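PDB 6SNR: lipid II:glycine glycyltransferase from Staphylococcus aureus, which probably adds the first glycine of the pentaglycine interpeptide bridge to the lysine side chain of lipid II, taking it from glycyl-tRNA(Gly). Local coordinates for residues 9-14 and 25-30; 53-58 and 74-79. All coordinates share one frame; numbering follows the deposited sequence.

How the contacts relate
Both contacts are largely buried and lie in the same part of the chain, with centres about 10 Å apart. Contact 1 sets helix 8-17 against the start of helix 27-33. Contact 2 pairs strands 50-61 and 68-78, which form a beta hairpin inside a mixed sheet. The first is polar: a carboxylate takes hydrogen bonds from a helix N-terminus, and a water joins in. The second is made of two backbone hydrogen bonds and apolar side chains. They share no element, but they touch: Q25 and L26 of contact 1 pack on Q56 of strand 50-61, and H11 rests on V54 of contact 2.

Contact 1: residues 9-14 and 25-30; sequences QEHDAF and QLTKWA
D12 of helix 8-17 reaches across to T27 in the first turn of helix 27-33. Its CB grazes CD2 of L26 at 4.2 Å. CG sits beside the backbone N, anti to the carbonyl carbon (chi1 -71°), and this carries the carboxylate to the neighbouring helix start. OD1 accepts the backbone N-H of T27; D12 OD1 and T27 N are 2.8 Å apart, and the bond is nearly straight at 169°. CD2 of L26, at 3.7 Å, and CG2 of T27, at 3.3 Å, also lie against D12 OD1. OD2 accepts the hydroxyl, with D12 OD2 and T27 OG1 2.7 Å apart. Both donors approach on the syn side, slightly out of the carboxylate plane. The hydroxyl gets there because OG1 stands between the backbone N and carbonyl carbon of T27.

The carboxylate has two more, weaker partners. ND1 of H11 gives a weak but straight bond to OD1 of D12, at 3.3 Å. A water gives a weak bond to OD2 and accepts N-H of K28, linking the carboxylate to a second backbone N-H of the same helix. The CG2 methyl of T27 lies 3.9 Å from ND1 of H11, oblique to the ring.

H11 and T27 both touch R42 of strand 39-47, and K28 forms salt bridges with E222 and D223. L26 holds the N-cap position, yet the carboxylate binding the first turn comes from another helix. Two direct bonds to one residue fix the rotation of the carboxylate. Its negative charge at a helix N-terminus would be stabilised by the helix dipole.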
loop_
_atom_site.group_PDB
_atom_site.type_symbol
_atom_site.label_atom_id
_atom_site.label_comp_id
_atom_site.label_asym_id
_atom_site.label_seq_id
_atom_site.Cartn_x
_atom_site.Cartn_y
_atom_site.Cartn_z
ATOM N N GLN A 9 5.319 -16.528 -16.029
ATOM C CA GLN A 9 6.402 -15.592 -15.751
ATOM C C GLN A 9 6.545 -14.522 -16.827
ATOM O O GLN A 9 6.804 -13.387 -16.539
ATOM C CB GLN A 9 7.723 -16.344 -15.569
ATOM C CG GLN A 9 7.778 -17.124 -14.306
ATOM C CD GLN A 9 7.236 -18.485 -14.463
ATOM O OE1 GLN A 9 6.678 -18.854 -15.520
ATOM N NE2 GLN A 9 7.434 -19.292 -13.424
ATOM N N GLU A 10 6.375 -14.895 -18.102
ATOM C CA GLU A 10 6.416 -13.960 -19.182
ATOM C C GLU A 10 5.297 -12.922 -19.091
ATOM O O GLU A 10 5.523 -11.761 -19.315
ATOM C CB GLU A 10 6.392 -14.707 -20.523
ATOM C CG GLU A 10 7.711 -15.467 -20.786
ATOM C CD GLU A 10 7.636 -16.449 -21.948
ATOM O OE1 GLU A 10 6.559 -16.939 -22.383
ATOM O OE2 GLU A 10 8.751 -16.785 -22.430
ATOM N N HIS A 11 4.090 -13.381 -18.820
ATOM C CA HIS A 11 2.935 -12.491 -18.575
ATOM C C HIS A 11 3.235 -11.519 -17.446
ATOM O O HIS A 11 3.094 -10.329 -17.596
ATOM C CB HIS A 11 1.711 -13.333 -18.203
ATOM C CG HIS A 11 0.506 -12.526 -17.841
ATOM N ND1 HIS A 11 0.214 -12.072 -16.568
ATOM C CD2 HIS A 11 -0.479 -12.059 -18.648
ATOM C CE1 HIS A 11 -0.954 -11.416 -16.609
ATOM N NE2 HIS A 11 -1.353 -11.353 -17.863
ATOM N N ASP A 12 3.643 -12.049 -16.305
ATOM C CA ASP A 12 3.916 -11.223 -15.127
ATOM C C ASP A 12 5.034 -10.193 -15.423
ATOM O O ASP A 12 4.959 -9.028 -15.047
ATOM C CB ASP A 12 4.259 -12.095 -13.911
ATOM C CG ASP A 12 3.064 -12.862 -13.366
ATOM O OD1 ASP A 12 1.911 -12.426 -13.716
ATOM O OD2 ASP A 12 3.267 -13.845 -12.628
ATOM N N ALA A 13 6.068 -10.614 -16.146
ATOM C CA ALA A 13 7.120 -9.670 -16.537
ATOM C C ALA A 13 6.597 -8.506 -17.374
ATOM O O ALA A 13 6.906 -7.327 -17.142
ATOM C CB ALA A 13 8.261 -10.421 -17.238
ATOM N N PHE A 14 5.747 -8.840 -18.344
ATOM C CA PHE A 14 5.140 -7.859 -19.201
ATOM C C PHE A 14 4.274 -6.913 -18.400
ATOM O O PHE A 14 4.363 -5.677 -18.592
ATOM C CB PHE A 14 4.308 -8.538 -20.296
ATOM C CG PHE A 14 3.732 -7.567 -21.292
ATOM C CD1 PHE A 14 2.520 -6.961 -21.093
ATOM C CD2 PHE A 14 4.439 -7.250 -22.437
ATOM C CE1 PHE A 14 2.012 -6.057 -22.024
ATOM C CE2 PHE A 14 3.941 -6.355 -23.357
ATOM C CZ PHE A 14 2.718 -5.756 -23.155
ATOM N N GLN A 25 -3.505 -7.772 -12.222
ATOM C CA GLN A 25 -3.281 -8.548 -13.439
ATOM C C GLN A 25 -2.177 -9.607 -13.312
ATOM O O GLN A 25 -1.868 -10.290 -14.305
ATOM C CB GLN A 25 -3.059 -7.666 -14.633
ATOM C CG GLN A 25 -4.323 -6.923 -15.086
ATOM C CD GLN A 25 -5.286 -7.903 -15.757
ATOM O OE1 GLN A 25 -6.364 -8.324 -15.211
ATOM N NE2 GLN A 25 -4.870 -8.312 -16.872
ATOM N N LEU A 26 -1.577 -9.719 -12.140
ATOM C CA LEU A 26 -0.520 -10.745 -11.924
ATOM C C LEU A 26 -1.111 -12.119 -11.710
ATOM O O LEU A 26 -2.146 -12.295 -11.055
ATOM C CB LEU A 26 0.381 -10.381 -10.716
ATOM C CG LEU A 26 1.150 -9.065 -10.837
ATOM C CD1 LEU A 26 1.986 -8.861 -9.569
ATOM C CD2 LEU A 26 2.044 -9.086 -12.063
ATOM N N THR A 27 -0.379 -13.145 -12.181
ATOM C CA THR A 27 -0.846 -14.478 -12.013
ATOM C C THR A 27 -1.035 -14.931 -10.556
ATOM O O THR A 27 -1.957 -15.660 -10.251
ATOM C CB THR A 27 -0.007 -15.525 -12.803
ATOM O OG1 THR A 27 1.301 -15.660 -12.208
ATOM C CG2 THR A 27 0.124 -15.191 -14.248
ATOM N N LYS A 28 -0.150 -14.489 -9.638
ATOM C CA LYS A 28 -0.291 -14.875 -8.246
ATOM C C LYS A 28 -1.461 -14.134 -7.563
ATOM O O LYS A 28 -1.997 -14.630 -6.585
ATOM C CB LYS A 28 1.014 -14.626 -7.474
ATOM C CG LYS A 28 2.179 -15.441 -7.946
ATOM C CD LYS A 28 1.960 -16.916 -7.758
ATOM C CE LYS A 28 3.316 -17.633 -7.799
ATOM N NZ LYS A 28 4.278 -17.131 -6.754
ATOM N N TRP A 29 -1.855 -12.982 -8.116
ATOM C CA TRP A 29 -3.102 -12.336 -7.614
ATOM C C TRP A 29 -4.314 -13.221 -7.967
ATOM O O TRP A 29 -5.223 -13.465 -7.136
ATOM C CB TRP A 29 -3.274 -10.958 -8.189
ATOM C CG TRP A 29 -4.508 -10.318 -7.678
ATOM C CD1 TRP A 29 -5.713 -10.238 -8.318
ATOM C CD2 TRP A 29 -4.697 -9.728 -6.388
ATOM N NE1 TRP A 29 -6.627 -9.646 -7.508
ATOM C CE2 TRP A 29 -6.038 -9.313 -6.323
ATOM C CE3 TRP A 29 -3.866 -9.514 -5.278
ATOM C CZ2 TRP A 29 -6.555 -8.657 -5.219
ATOM C CZ3 TRP A 29 -4.382 -8.895 -4.180
ATOM C CH2 TRP A 29 -5.724 -8.472 -4.153
ATOM N N ALA A 30 -4.345 -13.741 -9.190
ATOM C CA ALA A 30 -5.408 -14.721 -9.535
ATOM C C ALA A 30 -5.430 -15.901 -8.610
ATOM O O ALA A 30 -6.505 -16.364 -8.213
ATOM C CB ALA A 30 -5.284 -15.163 -10.985
HETATM O O HOH W 1 2.365 -12.981 -10.086
#

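Contact 2: residues 53-58 and 74-79; sequences GVAQLL and RGFVVD
V54 and V77 form an antiparallel hydrogen-bonded pair, with their CA atoms 5.3 Å apart. V77 N donates to V54 O at 2.9 Å. In return V54 N donates to V77 O at 3.0 Å. The same V77 O also receives a CA-H...O contact from G53, whose CA is 3.3 Å away.

The two valines lie side by side and point the same way. The CG2 methyl of V54 meets CB of V77 at 3.9 Å. With chi1 at -55°, CG2 of V54 stands between its backbone N and carbonyl carbon, and it is this branch that meets V77. Helix 8-17 covers this face: F14 touches both valines, and H11 and V15 also pack on V54.

A55 and F76 meet away from the valine face. The methyl CB of A55 lies 3.7 Å from CD1 of F76, at the ring edge and near its plane. The F76 ring also packs on L86 and L89 of helix 83-99. V78 joins it there, touching A85 and L89. The peptide bond between G75 and F76 is cis, directly before the residues that pair here.

The contact joins the two strands of the hairpin where one sheet lies between helices 8-17 and 83-99. Strand 39-47 bonds to strand 50-61 through G53 and A55, whose backbones pair with V45 and I43. V54 instead directs its backbone N-H and carbonyl to V77. From G53 to A55 the backbone thus bonds alternately to strand 39-47 and to V77, and the buried N-H and C=O of V54 are both satisfied within the sheet.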
loop_
_atom_site.group_PDB
_atom_site.type_symbol
_atom_site.label_atom_id
_atom_site.label_comp_id
_atom_site.label_asym_id
_atom_site.label_seq_id
_atom_site.Cartn_x
_atom_site.Cartn_y
_atom_site.Cartn_z
ATOM N N GLY A 53 0.288 -6.766 -25.922
ATOM C CA GLY A 53 -0.719 -6.615 -24.828
ATOM C C GLY A 53 -1.082 -7.953 -24.229
ATOM O O GLY A 53 -1.004 -8.983 -24.908
ATOM N N VAL A 54 -1.512 -7.952 -22.960
ATOM C CA VAL A 54 -1.974 -9.138 -22.284
ATOM C C VAL A 54 -3.169 -8.822 -21.439
ATOM O O VAL A 54 -3.494 -7.630 -21.223
ATOM C CB VAL A 54 -0.885 -9.738 -21.363
ATOM C CG1 VAL A 54 0.374 -10.006 -22.164
ATOM C CG2 VAL A 54 -0.577 -8.782 -20.203
ATOM N N ALA A 55 -3.826 -9.858 -20.986
ATOM C CA ALA A 55 -4.908 -9.704 -20.025
ATOM C C ALA A 55 -5.143 -11.006 -19.294
ATOM O O ALA A 55 -5.021 -12.100 -19.855
ATOM C CB ALA A 55 -6.171 -9.192 -20.721
ATOM N N GLN A 56 -5.430 -10.894 -18.014
ATOM C CA GLN A 56 -5.845 -11.960 -17.183
ATOM C C GLN A 56 -7.339 -11.788 -16.866
ATOM O O GLN A 56 -7.772 -10.770 -16.339
ATOM C CB GLN A 56 -5.056 -11.930 -15.879
ATOM C CG GLN A 56 -5.416 -13.014 -14.962
ATOM C CD GLN A 56 -4.415 -13.134 -13.860
ATOM O OE1 GLN A 56 -4.405 -12.329 -12.912
ATOM N NE2 GLN A 56 -3.555 -14.101 -13.992
ATOM N N LEU A 57 -8.118 -12.764 -17.267
ATOM C CA LEU A 57 -9.585 -12.783 -17.124
ATOM C C LEU A 57 -9.957 -13.609 -15.951
ATOM O O LEU A 57 -9.508 -14.774 -15.814
ATOM C CB LEU A 57 -10.221 -13.410 -18.412
ATOM C CG LEU A 57 -10.216 -12.637 -19.723
ATOM C CD1 LEU A 57 -8.907 -12.082 -20.198
ATOM C CD2 LEU A 57 -10.831 -13.552 -20.803
ATOM N N LEU A 58 -10.786 -13.083 -15.050
ATOM C CA LEU A 58 -11.287 -13.832 -13.947
ATOM C C LEU A 58 -12.760 -14.073 -14.196
ATOM O O LEU A 58 -13.521 -13.151 -14.476
ATOM C CB LEU A 58 -11.128 -13.085 -12.610
ATOM C CG LEU A 58 -9.655 -12.909 -12.208
ATOM C CD1 LEU A 58 -9.518 -12.019 -10.958
ATOM C CD2 LEU A 58 -9.035 -14.256 -11.943
ATOM N N ARG A 74 -8.268 -4.487 -13.449
ATOM C CA ARG A 74 -7.157 -3.609 -13.822
ATOM C C ARG A 74 -6.426 -3.999 -15.134
ATOM O O ARG A 74 -5.299 -3.618 -15.369
ATOM C CB ARG A 74 -6.172 -3.443 -12.651
ATOM C CG ARG A 74 -6.788 -2.699 -11.455
ATOM C CD ARG A 74 -6.767 -1.242 -11.724
ATOM N NE ARG A 74 -7.202 -0.432 -10.570
ATOM C CZ ARG A 74 -8.211 0.438 -10.570
ATOM N NH1 ARG A 74 -8.978 0.607 -11.641
ATOM N NH2 ARG A 74 -8.399 1.167 -9.439
ATOM N N GLY A 75 -7.141 -4.697 -16.015
ATOM C CA GLY A 75 -6.737 -4.869 -17.417
ATOM C C GLY A 75 -7.719 -4.187 -18.337
ATOM O O GLY A 75 -8.608 -3.462 -17.848
ATOM N N PHE A 76 -7.596 -4.378 -19.663
ATOM C CA PHE A 76 -6.439 -4.995 -20.311
ATOM C C PHE A 76 -5.122 -4.245 -20.064
ATOM O O PHE A 76 -5.096 -3.021 -19.860
ATOM C CB PHE A 76 -6.599 -4.977 -21.841
ATOM C CG PHE A 76 -7.954 -5.389 -22.380
ATOM C CD1 PHE A 76 -8.337 -6.726 -22.448
ATOM C CD2 PHE A 76 -8.834 -4.430 -22.852
ATOM C CE1 PHE A 76 -9.526 -7.104 -23.014
ATOM C CE2 PHE A 76 -10.041 -4.795 -23.419
ATOM C CZ PHE A 76 -10.385 -6.130 -23.513
ATOM N N VAL A 77 -4.016 -4.966 -20.126
ATOM C CA VAL A 77 -2.666 -4.399 -19.996
ATOM C C VAL A 77 -2.112 -4.165 -21.397
ATOM O O VAL A 77 -1.537 -5.062 -22.047
ATOM C CB VAL A 77 -1.753 -5.254 -19.132
ATOM C CG1 VAL A 77 -0.397 -4.578 -18.987
ATOM C CG2 VAL A 77 -2.374 -5.503 -17.765
ATOM N N VAL A 78 -2.343 -2.945 -21.863
ATOM C CA VAL A 78 -2.096 -2.549 -23.242
ATOM C C VAL A 78 -2.027 -1.026 -23.314
ATOM O O VAL A 78 -2.585 -0.357 -22.490
ATOM C CB VAL A 78 -3.168 -3.106 -24.204
ATOM C CG1 VAL A 78 -4.544 -2.467 -24.039
ATOM C CG2 VAL A 78 -2.704 -2.996 -25.646
ATOM N N ASP A 79 -1.324 -0.516 -24.311
ATOM C CA ASP A 79 -1.405 0.895 -24.698
ATOM C C ASP A 79 -2.758 1.106 -25.395
ATOM O O ASP A 79 -2.987 0.546 -26.469
ATOM C CB ASP A 79 -0.193 1.230 -25.582
ATOM C CG ASP A 79 -0.182 2.669 -26.088
ATOM O OD1 ASP A 79 -1.150 3.433 -25.855
ATOM O OD2 ASP A 79 0.830 3.022 -26.742
#